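Local coordinates for F5/8 type C domain protein (Bacteroides ovatus, PDB 4ZRX) that is a putative alpha-L-fucosidase, inferred to hydrolyse alpha-linked fucose from glycans and carrying an additional F5/8 type C domain that probably binds sugars, at residues F356-V361 against A379-S384; N387-Q392 against V455-A460. One frame throughout, in Å; residues are numbered along the deposited sequence. Where two conformers were deposited one is given.

Interaction 1: F356-V361 against A379-S384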
loop_
_atom_site.group_PDB
_atom_site.type_symbol
_atom_site.label_atom_id
_atom_site.label_comp_id
_atom_site.label_asym_id
_atom_site.label_seq_id
_atom_site.Cartn_x
_atom_site.Cartn_y
_atom_site.Cartn_z
ATOM N N PHE A 356 15.567 2.789 11.633
ATOM C CA PHE A 356 16.085 1.470 12.004
ATOM C C PHE A 356 17.593 1.435 12.261
ATOM O O PHE A 356 18.147 0.334 12.466
ATOM C CB PHE A 356 15.634 0.401 10.993
ATOM C CG PHE A 356 14.134 0.270 10.907
ATOM C CD1 PHE A 356 13.434 -0.240 11.937
ATOM C CD2 PHE A 356 13.422 0.698 9.823
ATOM C CE1 PHE A 356 12.045 -0.311 11.917
ATOM C CE2 PHE A 356 12.060 0.643 9.775
ATOM C CZ PHE A 356 11.354 0.121 10.843
ATOM N N ALA A 357 18.239 2.592 12.287
ATOM C CA ALA A 357 19.716 2.619 12.489
ATOM C C ALA A 357 20.161 2.058 13.818
ATOM O O ALA A 357 21.195 1.348 13.854
ATOM C CB ALA A 357 20.254 4.028 12.280
ATOM N N ASP A 358 19.416 2.355 14.885
ATOM C CA ASP A 358 19.834 2.083 16.228
ATOM C C ASP A 358 18.826 1.251 17.044
ATOM O O ASP A 358 17.950 1.780 17.719
ATOM C CB ASP A 358 20.086 3.420 16.911
ATOM C CG ASP A 358 20.683 3.263 18.304
ATOM O OD1 ASP A 358 21.108 2.157 18.724
ATOM O OD2 ASP A 358 20.716 4.256 18.996
ATOM N N ASN A 359 18.950 -0.062 16.950
ATOM C CA ASN A 359 18.145 -0.958 17.728
ATOM C C ASN A 359 18.544 -0.848 19.191
ATOM O O ASN A 359 19.684 -1.023 19.526
ATOM C CB ASN A 359 18.380 -2.363 17.216
ATOM C CG ASN A 359 17.561 -3.386 17.904
ATOM O OD1 ASN A 359 16.732 -3.112 18.802
ATOM N ND2 ASN A 359 17.807 -4.604 17.488
ATOM N N ARG A 360 17.598 -0.541 20.042
ATOM C CA ARG A 360 17.856 -0.277 21.441
ATOM C C ARG A 360 17.831 -1.522 22.321
ATOM O O ARG A 360 18.244 -1.464 23.474
ATOM C CB ARG A 360 16.912 0.781 21.989
ATOM C CG ARG A 360 16.891 2.147 21.214
ATOM C CD ARG A 360 18.273 2.826 21.131
ATOM N NE ARG A 360 18.765 3.134 22.438
ATOM C CZ ARG A 360 19.869 3.832 22.672
ATOM N NH1 ARG A 360 20.664 4.243 21.680
ATOM N NH2 ARG A 360 20.201 4.075 23.912
ATOM N N VAL A 361 17.342 -2.629 21.796
ATOM C CA VAL A 361 17.279 -3.891 22.538
ATOM C C VAL A 361 18.690 -4.521 22.464
ATOM O O VAL A 361 19.236 -4.697 21.384
ATOM C CB VAL A 361 16.252 -4.839 21.970
ATOM C CG1 VAL A 361 16.269 -6.193 22.617
ATOM C CG2 VAL A 361 14.863 -4.211 22.139
ATOM N N ALA A 379 16.710 -6.260 28.110
ATOM C CA ALA A 379 17.390 -5.026 28.506
ATOM C C ALA A 379 17.484 -4.127 27.278
ATOM O O ALA A 379 17.715 -4.597 26.129
ATOM C CB ALA A 379 18.827 -5.344 29.035
ATOM N N LEU A 380 17.338 -2.844 27.525
ATOM C CA LEU A 380 17.645 -1.802 26.566
ATOM C C LEU A 380 18.999 -1.187 26.789
ATOM O O LEU A 380 19.538 -1.239 27.925
ATOM C CB LEU A 380 16.544 -0.744 26.602
ATOM C CG LEU A 380 15.133 -1.315 26.387
ATOM C CD1 LEU A 380 14.074 -0.207 26.521
ATOM C CD2 LEU A 380 15.013 -2.002 25.048
ATOM N N LYS A 381 19.576 -0.609 25.735
ATOM C CA LYS A 381 20.781 0.229 25.817
ATOM C C LYS A 381 20.539 1.409 26.763
ATOM O O LYS A 381 19.387 1.880 26.951
ATOM C CB LYS A 381 21.231 0.783 24.457
ATOM C CG LYS A 381 21.714 -0.253 23.486
ATOM C CD LYS A 381 22.060 0.418 22.173
ATOM C CE LYS A 381 22.575 -0.573 21.224
ATOM N NZ LYS A 381 22.730 0.024 19.890
ATOM N N SER A 382 21.631 1.849 27.387
ATOM C CA SER A 382 21.616 3.036 28.212
ATOM C C SER A 382 20.949 4.253 27.556
ATOM O O SER A 382 21.245 4.577 26.400
ATOM C CB SER A 382 23.066 3.427 28.624
ATOM O OG SER A 382 22.974 4.563 29.475
ATOM N N LYS A 383 20.036 4.878 28.318
ATOM C CA LYS A 383 19.364 6.141 27.979
ATOM C C LYS A 383 18.492 5.981 26.740
ATOM O O LYS A 383 18.596 6.768 25.798
ATOM C CB LYS A 383 20.381 7.298 27.801
ATOM C CG LYS A 383 21.087 7.612 29.119
ATOM C CD LYS A 383 22.019 8.782 28.988
ATOM C CE LYS A 383 22.427 9.209 30.378
ATOM N NZ LYS A 383 23.514 10.216 30.351
ATOM N N SER A 384 17.759 4.879 26.686
ATOM C CA SER A 384 16.883 4.581 25.517
ATOM C C SER A 384 15.567 5.302 25.664
ATOM O O SER A 384 15.044 5.313 26.754
ATOM C CB SER A 384 16.550 3.099 25.461
ATOM O OG SER A 384 17.698 2.409 25.114
#
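Arg360 reaches across to Ser384 with its guanidinium side-on, and two of its nitrogens grip one oxygen. NE donates to Ser384 OG at 3.0 Å, and NH2 donates to the same OG over 3.2 Å. The serine oxygen lies almost exactly in the guanidinium plane. Ser384 OG in turn donates to the carbonyl O of Lys381, which fixes the rotation of the hydroxyl. The arginine chain bends twice to get there, at chi2 (-58°) and chi3 (-62°), which folds the group back against the corner at Ser382 and Lys383. Lys381 CB sits over one guanidinium face, offset toward its rim.

Next to it the backbones meet in a single bridge between Val361 and Leu380. Lys381 N donates to Arg360 O at 2.8 Å, nearly in line with the carbonyl. Val361 CG2 touches Leu380 CD2 at 3.7 Å, both side chains being buried. This is the close-packed part.

The outer side is looser and polar. Lys381 runs extended beyond CG, crossing the arginine at about a right angle, and ends at Asp358. Its NZ makes a salt bridge to Asp358 OD1 at 2.9 Å and a weak bond to Asn359 O. Asp358 OD2 takes Arg360 NH1 at 2.7 Å. Lys381 as a whole is exposed, so solvent probably weakens its ion pair.

One carboxylate thus serves two cations, an oxygen for each. It probably offsets the like charges of Arg360 and Lys381 and ties the loop after helix 339-356 to the end of strand 374-381.

Interaction 2: N387-Q392 against V455-A460; sequences NLVMLQ and VAAYYA
Asn387 sets its amide obliquely against the Tyr459 ring, ND2 coming within 3.4 Å of CE1, with the two planes 14° apart. The same amide pairs with the backbone of Ala460. OD1 accepts from Ala460 N at 2.8 Å on a lone pair, and ND2 donates to Ala460 O at 2.9 Å. CG stands between the backbone N and the carbonyl carbon (chi1 61°), which turns the amide toward Ala460. An alanine here would lose both bonds and would probably leave the Ala460 backbone N and O without these mates and the chain leaving strand 450-458 less firmly held.

Beyond it the strands run antiparallel. Met390 and Ala456 exchange two backbone bonds of 2.9 Å each. In the conformer given, the methyl CE of Met390 (selenomethionine) lies near Ala456 CB and Tyr458 OH, while Leu388 CD2 lies against Tyr458 CB. On the other face, again in the conformer given, Leu391 CD2 packs on Val455 CG2 at 3.6 Å, the two side chains pointing the same way. Val389 and Ala457 share that face, where Leu439 of strand 438-446 packs on Val389, Val455 and Ala457.

At the Asn387 end, its backbone N donates to Tyr458 O, and Leu388 N adds a weak bond. Two residues opposite one make this a classic beta bulge, closing an antiparallel pair within a beta sandwich.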
loop_
_atom_site.group_PDB
_atom_site.type_symbol
_atom_site.label_atom_id
_atom_site.label_comp_id
_atom_site.label_asym_id
_atom_site.label_seq_id
_atom_site.Cartn_x
_atom_site.Cartn_y
_atom_site.Cartn_z
ATOM N N ASN A 387 9.654 4.412 20.719
ATOM C CA ASN A 387 8.258 4.502 20.336
ATOM C C ASN A 387 7.817 3.505 19.282
ATOM O O ASN A 387 6.724 3.686 18.654
ATOM C CB ASN A 387 7.938 5.937 19.903
ATOM C CG ASN A 387 8.745 6.380 18.705
ATOM O OD1 ASN A 387 9.404 5.598 18.047
ATOM N ND2 ASN A 387 8.648 7.653 18.387
ATOM N N LEU A 388 8.647 2.457 19.092
ATOM C CA LEU A 388 8.469 1.448 18.085
ATOM C C LEU A 388 9.091 0.171 18.569
ATOM O O LEU A 388 10.260 0.151 18.961
ATOM C CB LEU A 388 9.094 1.883 16.730
ATOM C CG LEU A 388 9.245 0.908 15.594
ATOM C CD1 LEU A 388 7.965 0.370 15.196
ATOM C CD2 LEU A 388 9.985 1.587 14.423
ATOM N N VAL A 389 8.301 -0.871 18.546
ATOM C CA VAL A 389 8.767 -2.242 18.868
ATOM C C VAL A 389 8.464 -3.129 17.692
ATOM O O VAL A 389 7.379 -3.041 17.090
ATOM C CB VAL A 389 8.153 -2.734 20.166
ATOM C CG1 VAL A 389 8.415 -4.220 20.449
ATOM C CG2 VAL A 389 8.644 -1.908 21.294
HETATM N N MSE A 390 9.410 -4.010 17.411
HETATM C CA MSE A 390 9.313 -4.992 16.352
HETATM C C MSE A 390 9.466 -6.394 16.939
HETATM O O MSE A 390 10.370 -6.628 17.772
HETATM C CB MSE A 390 10.404 -4.712 15.304
HETATM C CG MSE A 390 10.311 -5.618 14.120
HETATM SE SE MSE A 390 11.653 -6.902 14.185
HETATM C CE MSE A 390 13.066 -5.994 13.497
ATOM N N LEU A 391 8.608 -7.303 16.515
ATOM C CA LEU A 391 8.620 -8.675 16.940
ATOM C C LEU A 391 8.645 -9.601 15.727
ATOM O O LEU A 391 8.015 -9.267 14.686
ATOM C CB LEU A 391 7.388 -8.979 17.777
ATOM C CG LEU A 391 7.117 -7.925 18.859
ATOM C CD1 LEU A 391 5.747 -8.097 19.319
ATOM C CD2 LEU A 391 8.061 -8.110 19.999
ATOM N N GLN A 392 9.315 -10.769 15.887
ATOM C CA GLN A 392 9.237 -11.819 14.874
ATOM C C GLN A 392 9.044 -13.182 15.505
ATOM O O GLN A 392 9.664 -13.448 16.559
ATOM C CB GLN A 392 10.511 -11.867 14.026
ATOM C CG GLN A 392 10.844 -10.557 13.378
ATOM C CD GLN A 392 12.012 -10.647 12.385
ATOM O OE1 GLN A 392 13.174 -10.445 12.760
ATOM N NE2 GLN A 392 11.719 -10.980 11.143
ATOM N N VAL A 455 13.077 -9.655 19.177
ATOM C CA VAL A 455 12.447 -8.447 19.617
ATOM C C VAL A 455 13.436 -7.328 19.459
ATOM O O VAL A 455 14.616 -7.449 19.879
ATOM C CB VAL A 455 12.059 -8.589 21.126
ATOM C CG1 VAL A 455 11.469 -7.294 21.694
ATOM C CG2 VAL A 455 11.026 -9.705 21.278
ATOM N N ALA A 456 12.975 -6.213 18.911
ATOM C CA ALA A 456 13.799 -5.045 18.618
ATOM C C ALA A 456 12.995 -3.780 18.960
ATOM O O ALA A 456 11.753 -3.827 19.077
ATOM C CB ALA A 456 14.260 -5.024 17.193
ATOM N N ALA A 457 13.665 -2.655 19.181
ATOM C CA ALA A 457 12.971 -1.410 19.528
ATOM C C ALA A 457 13.745 -0.219 19.077
ATOM O O ALA A 457 15.006 -0.248 19.034
ATOM C CB ALA A 457 12.701 -1.321 21.030
ATOM N N TYR A 458 13.018 0.811 18.695
ATOM C CA TYR A 458 13.582 1.973 18.028
ATOM C C TYR A 458 12.833 3.227 18.419
ATOM O O TYR A 458 11.751 3.188 18.986
ATOM C CB TYR A 458 13.489 1.824 16.487
ATOM C CG TYR A 458 14.032 0.542 15.924
ATOM C CD1 TYR A 458 13.219 -0.568 15.793
ATOM C CD2 TYR A 458 15.391 0.428 15.539
ATOM C CE1 TYR A 458 13.719 -1.748 15.307
ATOM C CE2 TYR A 458 15.869 -0.763 14.978
ATOM C CZ TYR A 458 15.041 -1.857 14.957
ATOM O OH TYR A 458 15.526 -3.005 14.386
ATOM N N TYR A 459 13.443 4.340 18.076
ATOM C CA TYR A 459 12.824 5.652 18.082
ATOM C C TYR A 459 12.630 6.067 16.626
ATOM O O TYR A 459 13.618 6.206 15.891
ATOM C CB TYR A 459 13.672 6.693 18.798
ATOM C CG TYR A 459 12.925 8.017 18.840
ATOM C CD1 TYR A 459 11.928 8.236 19.799
ATOM C CD2 TYR A 459 13.153 9.016 17.909
ATOM C CE1 TYR A 459 11.215 9.453 19.823
ATOM C CE2 TYR A 459 12.427 10.214 17.932
ATOM C CZ TYR A 459 11.467 10.409 18.875
ATOM O OH TYR A 459 10.741 11.593 18.966
ATOM N N ALA A 460 11.369 6.172 16.204
ATOM C CA ALA A 460 10.983 6.648 14.866
ATOM C C ALA A 460 10.543 8.110 15.010
ATOM O O ALA A 460 9.619 8.399 15.760
ATOM C CB ALA A 460 9.873 5.860 14.321
#

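Interaction 1 and interaction 2 adjoin, their centres about 9 Å apart. Segment 356-361 runs along the edge of strand 450-458, on the other side of that strand from segment 387-392. Arg360 N lies 2.8 Å from Ala457 O, and Asn359 OD1 lies 3.1 Å from Ala457 N, both probable hydrogen bonds. Val361 CG1 also packs on Val455 O at 3.4 Å. Phe356 and Tyr458 meet edge-to-face, joining the end of helix 339-356 to the sheet. Residues 379-381 lie on strand 374-381 of the facing sheet, so interaction 1 ties a loop bonded to strand 450-458 to that sheet, while interaction 2 pairs two strands of one sheet. A bound 1,2-ethanediol, probably from crystallisation, sits about 4 Å from the Met390 side chain.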